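Local atomic coordinates of spherulin-4 (Aspergillus clavatus, PDB entry 5C5G), a protein that probably acts as a glycoside hydrolase, like its Aspergillus fumigatus counterpart, which is required for the biosynthesis of galactosaminogalactan. Residues 17-20 against 21-24; 24-27 against 28-31; 52-56 against 57-61; 203-206 against 207-211. One frame throughout, in Å; residues are numbered along the deposited sequence.

Contact 1. Residues 17-20 against 21-24; sequences YPAP and GAWD
Pro18 sets its CB over one face of the Trp23 indole, 3.9 Å from the centroid of the six-membered ring and 21° off its normal. This is a CH-pi contact displaced toward the rim, closest where Pro18 CB comes within 3.7 Å of Trp23 CZ2. The two side chains run side by side in the same direction. Trp23 has CG anti to its own carbonyl carbon (chi1 -72°), which carries the indole back alongside the proline, and its NE1 is held by the carbonyl of Val16.

Between them the chain folds back through a type II beta turn from Ala19 to Ala22, closed by a bond of 2.9 Å from Ala22 N to Ala19 O. Gly21 takes the third position of the turn with phi 86°. A type I turn from Gly21 to Asp24 follows directly. One water joins the two sides, donating to Ala19 O and accepting from Trp23 N, each at 2.9 Å. The methyl CB of Ala22 fits into the bend, 3.2 Å from Tyr17 O.

The double turn lies in the loop after strand 9-13 and leads into helix 24-32. Helix 56-66 flanks it: Tyr58 and Glu61 touch Pro18, while Glu61 and Leu65 pack on Trp23.

Contact 2. Residues 24-27 against 28-31; sequences DPLE and DVIS
Leu26 and Ile30, one helical turn apart, cross obliquely on the buried side of the helix. The delta methyl of Ile30 meets the branch point of Leu26, CD1 to CG at 3.5 Å, and lies a little farther from Leu26 CD1. Leu26 holds CG opposite its backbone N (chi1 172°), whereas Ile30 turns CG1 beside its own N (chi1 -70°); the isoleucine chain is thereby directed back toward the leucine. Val29 flanks this pair more loosely, its CG2 standing 4.3 Å from Leu26 CD1 and closer, at 3.2 Å, to Leu26 O.

Asp24 and Asp28 line the exposed side, with OD2 atoms 5.7 Å apart and no contact between the charges. Glu27 stretches out beyond CG, and its OE2 is hydrogen-bonded to the hydroxyl of Tyr68. The backbone repeats the i to i+4 pattern, with bonds from Asp28 N to Asp24 O, Ile30 N to Leu26 O and Ser31 N to Glu27 O.

The apolar side faces Val40 and Phe38 of strand 38-42, with Leu65 of helix 56-66 and Trp245 of helix 245-252 beside it. This is an amphipathic helix of a beta-alpha-beta unit, as expected on the outside of a TIM barrel.

Contact 3. Residues 52-56 against 57-61; sequences ALPDG and NYTRE
Asp55 caps the helix through a single carboxylate oxygen, OD1, which accepts from Tyr58 N at 3.1 Å in a nearly straight bond (167°) and, weakly, from Asn57 N at 3.0 Å. Its CG sits between the backbone N and carbonyl carbon (chi1 77°), a torsion that folds the carboxylate over the first turn. The other oxygen, OD2, is bonded to the hydroxyl of Tyr17. Backbone bonds continue the turn, Thr59 N to Asp55 O at 2.9 Å and Arg60 N to Gly56 O at 3.1 Å.

Asp55 is thus the N-cap of helix 56-66, which follows strand 38-42 in the barrel, and its acidic group lies where the helix dipole would probably suit a negative charge.

Apolar packing comes from Pro54, whose CB lies 3.6 Å from Tyr58 CB, the two side chains crossing; its CG approaches Thr59 CG2.

Charged and amide groups meet around Arg60, bent at chi3. NH1 and NH2 both grip Asn57 OD1, from opposite faces of the amide plane, while NE and NH2 both reach Glu61 OE2, NE forming a salt bridge of 2.8 Å. Asn57 OD1 and Glu61 OE2 lie at the guanidinium edge, in its plane, and together fix its rotation; Asn57 ND2 is bonded to Tyr17 OH, and Lys64 pairs with Glu61 OE1.

Contact 4. Residues 203-206 against 207-211; sequences HSVP and TSVEG
The backbone makes a type I beta turn from Pro206 to Val209, closed by a bond of 3.0 Å from Val209 N to Pro206 O, and Val209 is in addition the centre of an inverse gamma turn.

Across the turn the side chains of Val205 and Val209 meet at about a right angle. One branch of Val205 does the touching: CG1 reaches Val209 CB at 3.6 Å and Val209 CG2 at 3.9 Å. That branch stands opposite the backbone N of Val205 (chi1 -179°), a placement that sends it across to Val209. Pro206 runs alongside Val209 in the same direction, its CD a looser 4.2 Å from Val209 CG2. Ser208 OG comes within 3.7 Å of Pro206 CB.

Tyr175 of helix 175-180 packs against Val205, Pro206 and Val209, so the apolar side of the turn rests on a neighbouring helix. His232 touches the Val205 side chain and bonds through NE2 to Val209 O. With Gly211 at the N-cap of helix 212-224, the turn forms part of a connection from strand 198-203 to the following helix, the beta-to-alpha loop characteristic of a (beta/alpha) barrel.

How the contacts relate
From the N terminus, contact 1 closes the turns between strand 9-13 and helix 24-32, and contact 2 continues directly into that helix, the two sharing Asp24. Contact 3 follows in series, at the start of helix 56-66 after strand 38-42. It also touches contact 1, notably through the Tyr17 hydroxyl, which ties the first beta-to-alpha loop to the cap of the next helix. Contacts 2 and 3 remain about 6 Å apart at their nearest atoms. Contact 4, in the loop after strand 198-203, comes no closer than about 16 Å to any of them, nearest atoms again being compared. None nests within or crosses another.

Contact 1. Residues 17-20 against 21-24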
loop_
_atom_site.group_PDB
_atom_site.type_symbol
_atom_site.label_atom_id
_atom_site.label_comp_id
_atom_site.label_asym_id
_atom_site.label_seq_id
_atom_site.Cartn_x
_atom_site.Cartn_y
_atom_site.Cartn_z
ATOM N N TYR A 17 2.609 -12.860 8.291
ATOM C CA TYR A 17 3.556 -12.897 9.389
ATOM C C TYR A 17 4.924 -13.407 8.887
ATOM O O TYR A 17 4.980 -14.412 8.189
ATOM C CB TYR A 17 3.046 -13.775 10.530
ATOM C CG TYR A 17 3.998 -13.750 11.688
ATOM C CD1 TYR A 17 4.008 -12.678 12.561
ATOM C CD2 TYR A 17 4.928 -14.763 11.876
ATOM C CE1 TYR A 17 4.905 -12.612 13.595
ATOM C CE2 TYR A 17 5.829 -14.711 12.922
ATOM C CZ TYR A 17 5.808 -13.630 13.776
ATOM O OH TYR A 17 6.701 -13.554 14.811
ATOM N N PRO A 18 6.024 -12.711 9.235
ATOM C CA PRO A 18 7.348 -13.020 8.665
ATOM C C PRO A 18 8.064 -14.224 9.287
ATOM O O PRO A 18 9.233 -14.135 9.672
ATOM C CB PRO A 18 8.132 -11.725 8.905
ATOM C CG PRO A 18 7.498 -11.135 10.110
ATOM C CD PRO A 18 6.045 -11.448 9.994
ATOM N N ALA A 19 7.367 -15.346 9.360
ATOM C CA ALA A 19 8.026 -16.598 9.679
ATOM C C ALA A 19 9.103 -16.855 8.628
ATOM O O ALA A 19 9.008 -16.345 7.512
ATOM C CB ALA A 19 7.027 -17.720 9.680
ATOM N N PRO A 20 10.144 -17.618 8.981
ATOM C CA PRO A 20 11.160 -17.921 7.969
ATOM C C PRO A 20 10.533 -18.438 6.674
ATOM O O PRO A 20 9.695 -19.342 6.705
ATOM C CB PRO A 20 12.025 -18.983 8.661
ATOM C CG PRO A 20 11.910 -18.623 10.107
ATOM C CD PRO A 20 10.494 -18.183 10.295
ATOM N N GLY A 21 10.916 -17.832 5.555
ATOM C CA GLY A 21 10.415 -18.224 4.250
ATOM C C GLY A 21 9.099 -17.588 3.835
ATOM O O GLY A 21 8.762 -17.602 2.646
ATOM N N ALA A 22 8.363 -16.987 4.772
ATOM C CA ALA A 22 7.010 -16.533 4.476
ATOM C C ALA A 22 6.964 -15.420 3.439
ATOM O O ALA A 22 5.991 -15.305 2.692
ATOM C CB ALA A 22 6.295 -16.090 5.744
ATOM N N TRP A 23 7.979 -14.560 3.424
ATOM C CA TRP A 23 8.020 -13.445 2.493
ATOM C C TRP A 23 8.759 -13.782 1.195
ATOM O O TRP A 23 8.884 -12.915 0.325
ATOM C CB TRP A 23 8.627 -12.221 3.178
ATOM C CG TRP A 23 7.732 -11.595 4.202
ATOM C CD1 TRP A 23 6.486 -11.998 4.567
ATOM C CD2 TRP A 23 8.024 -10.436 4.983
ATOM N NE1 TRP A 23 5.975 -11.151 5.529
ATOM C CE2 TRP A 23 6.903 -10.186 5.803
ATOM C CE3 TRP A 23 9.126 -9.581 5.068
ATOM C CZ2 TRP A 23 6.852 -9.115 6.694
ATOM C CZ3 TRP A 23 9.073 -8.514 5.952
ATOM C CH2 TRP A 23 7.946 -8.297 6.754
ATOM N N ASP A 24 9.191 -15.032 1.046
ATOM C CA ASP A 24 9.947 -15.432 -0.130
ATOM C C ASP A 24 9.225 -15.138 -1.443
ATOM O O ASP A 24 9.861 -14.705 -2.391
ATOM C CB ASP A 24 10.307 -16.920 -0.080
ATOM C CG ASP A 24 11.471 -17.232 0.867
ATOM O OD1 ASP A 24 11.952 -16.339 1.592
ATOM O OD2 ASP A 24 11.908 -18.399 0.880
HETATM O O HOH W 1 9.660 -14.191 5.761
#

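Contact 2. Residues 24-27 against 28-31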
loop_
_atom_site.group_PDB
_atom_site.type_symbol
_atom_site.label_atom_id
_atom_site.label_comp_id
_atom_site.label_asym_id
_atom_site.label_seq_id
_atom_site.Cartn_x
_atom_site.Cartn_y
_atom_site.Cartn_z
ATOM N N ASP A 24 9.191 -15.032 1.046
ATOM C CA ASP A 24 9.947 -15.432 -0.130
ATOM C C ASP A 24 9.225 -15.138 -1.443
ATOM O O ASP A 24 9.861 -14.705 -2.391
ATOM C CB ASP A 24 10.307 -16.920 -0.080
ATOM C CG ASP A 24 11.471 -17.232 0.867
ATOM O OD1 ASP A 24 11.952 -16.339 1.592
ATOM O OD2 ASP A 24 11.908 -18.399 0.880
ATOM N N PRO A 25 7.902 -15.358 -1.516
ATOM C CA PRO A 25 7.267 -15.091 -2.816
ATOM C C PRO A 25 7.324 -13.623 -3.214
ATOM O O PRO A 25 7.300 -13.313 -4.408
ATOM C CB PRO A 25 5.819 -15.535 -2.596
ATOM C CG PRO A 25 5.899 -16.563 -1.523
ATOM C CD PRO A 25 6.981 -16.041 -0.599
ATOM N N LEU A 26 7.413 -12.729 -2.237
ATOM C CA LEU A 26 7.578 -11.320 -2.528
ATOM C C LEU A 26 9.026 -11.038 -2.908
ATOM O O LEU A 26 9.301 -10.364 -3.914
ATOM C CB LEU A 26 7.147 -10.450 -1.340
ATOM C CG LEU A 26 7.465 -8.961 -1.481
ATOM C CD1 LEU A 26 6.787 -8.347 -2.684
ATOM C CD2 LEU A 26 7.054 -8.226 -0.228
ATOM N N GLU A 27 9.970 -11.552 -2.137
ATOM C CA GLU A 27 11.352 -11.283 -2.466
ATOM C C GLU A 27 11.674 -11.815 -3.848
ATOM O O GLU A 27 12.436 -11.200 -4.593
ATOM C CB GLU A 27 12.304 -11.864 -1.431
ATOM C CG GLU A 27 13.707 -11.306 -1.595
ATOM C CD GLU A 27 14.680 -11.826 -0.583
ATOM O OE1 GLU A 27 14.260 -12.534 0.360
ATOM O OE2 GLU A 27 15.875 -11.525 -0.745
ATOM N N ASP A 28 11.090 -12.958 -4.198
ATOM C CA ASP A 28 11.369 -13.560 -5.494
ATOM C C ASP A 28 10.949 -12.646 -6.645
ATOM O O ASP A 28 11.704 -12.485 -7.601
ATOM C CB ASP A 28 10.697 -14.920 -5.616
ATOM C CG ASP A 28 11.388 -16.003 -4.776
ATOM O OD1 ASP A 28 12.524 -15.788 -4.303
ATOM O OD2 ASP A 28 10.790 -17.084 -4.604
ATOM N N VAL A 29 9.775 -12.030 -6.566
ATOM C CA VAL A 29 9.353 -11.156 -7.656
ATOM C C VAL A 29 10.078 -9.806 -7.622
ATOM O O VAL A 29 10.331 -9.227 -8.678
ATOM C CB VAL A 29 7.817 -10.954 -7.710
ATOM C CG1 VAL A 29 7.117 -12.282 -7.916
ATOM C CG2 VAL A 29 7.290 -10.248 -6.463
ATOM N N ILE A 30 10.450 -9.326 -6.441
ATOM C CA ILE A 30 11.227 -8.101 -6.353
ATOM C C ILE A 30 12.567 -8.290 -7.069
ATOM O O ILE A 30 13.018 -7.414 -7.810
ATOM C CB ILE A 30 11.481 -7.692 -4.890
ATOM C CG1 ILE A 30 10.180 -7.227 -4.244
ATOM C CG2 ILE A 30 12.558 -6.597 -4.794
ATOM C CD1 ILE A 30 10.258 -7.166 -2.716
ATOM N N SER A 31 13.199 -9.435 -6.829
ATOM C CA SER A 31 14.484 -9.761 -7.422
ATOM C C SER A 31 14.368 -10.016 -8.924
ATOM O O SER A 31 15.239 -9.623 -9.707
ATOM C CB SER A 31 15.073 -10.992 -6.722
ATOM O OG SER A 31 16.317 -11.329 -7.301
#

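Contact 3. Residues 52-56 against 57-61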
loop_
_atom_site.group_PDB
_atom_site.type_symbol
_atom_site.label_atom_id
_atom_site.label_comp_id
_atom_site.label_asym_id
_atom_site.label_seq_id
_atom_site.Cartn_x
_atom_site.Cartn_y
_atom_site.Cartn_z
ATOM N N ALA A 52 9.271 -0.526 21.253
ATOM C CA ALA A 52 10.022 0.326 20.336
ATOM C C ALA A 52 10.426 -0.413 19.074
ATOM O O ALA A 52 10.616 0.213 18.027
ATOM C CB ALA A 52 11.255 0.888 21.025
ATOM N N LEU A 53 10.559 -1.731 19.164
ATOM C CA LEU A 53 10.889 -2.564 18.021
ATOM C C LEU A 53 9.877 -3.685 17.896
ATOM O O LEU A 53 9.255 -4.070 18.882
ATOM C CB LEU A 53 12.279 -3.160 18.169
ATOM C CG LEU A 53 13.397 -2.123 18.162
ATOM C CD1 LEU A 53 14.709 -2.790 18.498
ATOM C CD2 LEU A 53 13.506 -1.423 16.826
ATOM N N PRO A 54 9.688 -4.200 16.688
ATOM C CA PRO A 54 8.830 -5.363 16.488
ATOM C C PRO A 54 9.597 -6.629 16.843
ATOM O O PRO A 54 10.737 -6.560 17.329
ATOM C CB PRO A 54 8.526 -5.291 14.996
ATOM C CG PRO A 54 9.795 -4.763 14.422
ATOM C CD PRO A 54 10.318 -3.769 15.434
ATOM N N ASP A 55 8.977 -7.792 16.654
ATOM C CA ASP A 55 9.594 -9.025 17.120
ATOM C C ASP A 55 10.777 -9.454 16.249
ATOM O O ASP A 55 11.093 -8.810 15.252
ATOM C CB ASP A 55 8.539 -10.120 17.341
ATOM C CG ASP A 55 8.035 -10.768 16.065
ATOM O OD1 ASP A 55 8.706 -10.741 15.015
ATOM O OD2 ASP A 55 6.949 -11.390 16.157
ATOM N N GLY A 56 11.433 -10.534 16.637
ATOM C CA GLY A 56 12.679 -10.929 16.007
ATOM C C GLY A 56 12.517 -11.399 14.580
ATOM O O GLY A 56 13.455 -11.344 13.788
ATOM N N ASN A 57 11.335 -11.900 14.249
ATOM C CA ASN A 57 11.054 -12.253 12.863
ATOM C C ASN A 57 10.978 -11.000 12.002
ATOM O O ASN A 57 11.572 -10.953 10.922
ATOM C CB ASN A 57 9.769 -13.070 12.764
ATOM C CG ASN A 57 9.957 -14.512 13.209
ATOM O OD1 ASN A 57 10.889 -15.195 12.776
ATOM N ND2 ASN A 57 9.070 -14.983 14.074
ATOM N N TYR A 58 10.269 -9.973 12.474
ATOM C CA TYR A 58 10.220 -8.713 11.753
ATOM C C TYR A 58 11.598 -8.072 11.663
ATOM O O TYR A 58 11.972 -7.539 10.616
ATOM C CB TYR A 58 9.222 -7.743 12.410
ATOM C CG TYR A 58 7.799 -7.967 11.954
ATOM C CD1 TYR A 58 7.386 -7.476 10.730
ATOM C CD2 TYR A 58 6.885 -8.673 12.714
ATOM C CE1 TYR A 58 6.113 -7.672 10.272
ATOM C CE2 TYR A 58 5.586 -8.885 12.242
ATOM C CZ TYR A 58 5.224 -8.367 11.017
ATOM O OH TYR A 58 3.956 -8.549 10.509
ATOM N N THR A 59 12.371 -8.117 12.744
ATOM C CA THR A 59 13.660 -7.433 12.705
ATOM C C THR A 59 14.640 -8.142 11.779
ATOM O O THR A 59 15.562 -7.513 11.259
ATOM C CB THR A 59 14.276 -7.230 14.090
ATOM O OG1 THR A 59 14.488 -8.493 14.697
ATOM C CG2 THR A 59 13.362 -6.398 14.962
ATOM N N ARG A 60 14.444 -9.442 11.560
ATOM C CA ARG A 60 15.247 -10.178 10.581
ATOM C C ARG A 60 14.799 -9.880 9.142
ATOM O O ARG A 60 15.626 -9.643 8.257
ATOM C CB ARG A 60 15.160 -11.687 10.829
ATOM C CG ARG A 60 16.029 -12.532 9.885
ATOM C CD ARG A 60 15.795 -14.031 10.080
ATOM N NE ARG A 60 14.428 -14.389 9.708
ATOM C CZ ARG A 60 13.453 -14.709 10.553
ATOM N NH1 ARG A 60 13.667 -14.768 11.863
ATOM N NH2 ARG A 60 12.241 -14.970 10.078
ATOM N N GLU A 61 13.494 -9.915 8.904
ATOM C CA GLU A 61 12.980 -9.907 7.532
ATOM C C GLU A 61 12.841 -8.514 6.918
ATOM O O GLU A 61 13.019 -8.343 5.716
ATOM C CB GLU A 61 11.638 -10.648 7.465
ATOM C CG GLU A 61 11.715 -12.114 7.895
ATOM C CD GLU A 61 12.519 -12.996 6.955
ATOM O OE1 GLU A 61 12.772 -12.595 5.798
ATOM O OE2 GLU A 61 12.896 -14.104 7.388
#

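Contact 4. Residues 203-206 against 207-211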
loop_
_atom_site.group_PDB
_atom_site.type_symbol
_atom_site.label_atom_id
_atom_site.label_comp_id
_atom_site.label_asym_id
_atom_site.label_seq_id
_atom_site.Cartn_x
_atom_site.Cartn_y
_atom_site.Cartn_z
ATOM N N HIS A 203 -9.352 -7.833 -4.625
ATOM C CA HIS A 203 -9.156 -9.193 -4.161
ATOM C C HIS A 203 -10.300 -10.073 -4.642
ATOM O O HIS A 203 -11.215 -9.603 -5.324
ATOM C CB HIS A 203 -8.983 -9.230 -2.645
ATOM C CG HIS A 203 -10.091 -8.589 -1.874
ATOM N ND1 HIS A 203 -11.359 -9.121 -1.791
ATOM C CD2 HIS A 203 -10.102 -7.465 -1.121
ATOM C CE1 HIS A 203 -12.105 -8.344 -1.024
ATOM N NE2 HIS A 203 -11.365 -7.332 -0.605
ATOM N N SER A 204 -10.242 -11.357 -4.311
ATOM C CA SER A 204 -11.329 -12.278 -4.619
ATOM C C SER A 204 -11.571 -12.360 -6.120
ATOM O O SER A 204 -12.704 -12.588 -6.567
ATOM C CB SER A 204 -12.608 -11.867 -3.876
ATOM O OG SER A 204 -12.322 -11.647 -2.491
ATOM N N VAL A 205 -10.518 -12.224 -6.907
ATOM C CA VAL A 205 -10.661 -12.404 -8.351
ATOM C C VAL A 205 -10.881 -13.893 -8.651
ATOM O O VAL A 205 -10.123 -14.739 -8.176
ATOM C CB VAL A 205 -9.419 -11.912 -9.085
ATOM C CG1 VAL A 205 -9.591 -12.072 -10.583
ATOM C CG2 VAL A 205 -9.149 -10.453 -8.756
ATOM N N PRO A 206 -11.934 -14.233 -9.423
ATOM C CA PRO A 206 -12.155 -15.639 -9.767
ATOM C C PRO A 206 -10.954 -16.212 -10.498
ATOM O O PRO A 206 -10.309 -15.518 -11.279
ATOM C CB PRO A 206 -13.356 -15.590 -10.718
ATOM C CG PRO A 206 -14.043 -14.317 -10.419
ATOM C CD PRO A 206 -12.982 -13.357 -9.972
ATOM N N THR A 207 -10.660 -17.487 -10.272
ATOM C CA THR A 207 -9.459 -18.061 -10.867
ATOM C C THR A 207 -9.551 -18.109 -12.389
ATOM O O THR A 207 -8.525 -18.186 -13.059
ATOM C CB THR A 207 -9.148 -19.451 -10.313
ATOM O OG1 THR A 207 -10.303 -20.270 -10.451
ATOM C CG2 THR A 207 -8.756 -19.371 -8.842
ATOM N N SER A 208 -10.763 -18.027 -12.938
ATOM C CA SER A 208 -10.951 -18.013 -14.386
ATOM C C SER A 208 -10.464 -16.717 -15.038
ATOM O O SER A 208 -10.289 -16.658 -16.257
ATOM C CB SER A 208 -12.425 -18.253 -14.715
ATOM O OG SER A 208 -13.252 -17.332 -14.022
ATOM N N VAL A 209 -10.254 -15.681 -14.241
ATOM C CA VAL A 209 -9.618 -14.476 -14.743
ATOM C C VAL A 209 -8.115 -14.736 -14.738
ATOM O O VAL A 209 -7.398 -14.382 -13.804
ATOM C CB VAL A 209 -9.984 -13.242 -13.914
ATOM C CG1 VAL A 209 -9.346 -11.993 -14.526
ATOM C CG2 VAL A 209 -11.491 -13.094 -13.836
ATOM N N GLU A 210 -7.653 -15.351 -15.819
ATOM C CA GLU A 210 -6.293 -15.861 -15.947
ATOM C C GLU A 210 -5.833 -15.615 -17.381
ATOM O O GLU A 210 -6.652 -15.314 -18.255
ATOM C CB GLU A 210 -6.263 -17.359 -15.644
ATOM C CG GLU A 210 -7.113 -18.187 -16.604
ATOM C CD GLU A 210 -7.013 -19.671 -16.350
ATOM O OE1 GLU A 210 -5.883 -20.163 -16.150
ATOM O OE2 GLU A 210 -8.069 -20.345 -16.363
ATOM N N GLY A 211 -4.544 -15.759 -17.649
ATOM C CA GLY A 211 -4.031 -15.608 -18.999
ATOM C C GLY A 211 -4.370 -14.247 -19.551
ATOM O O GLY A 211 -4.242 -13.242 -18.869
#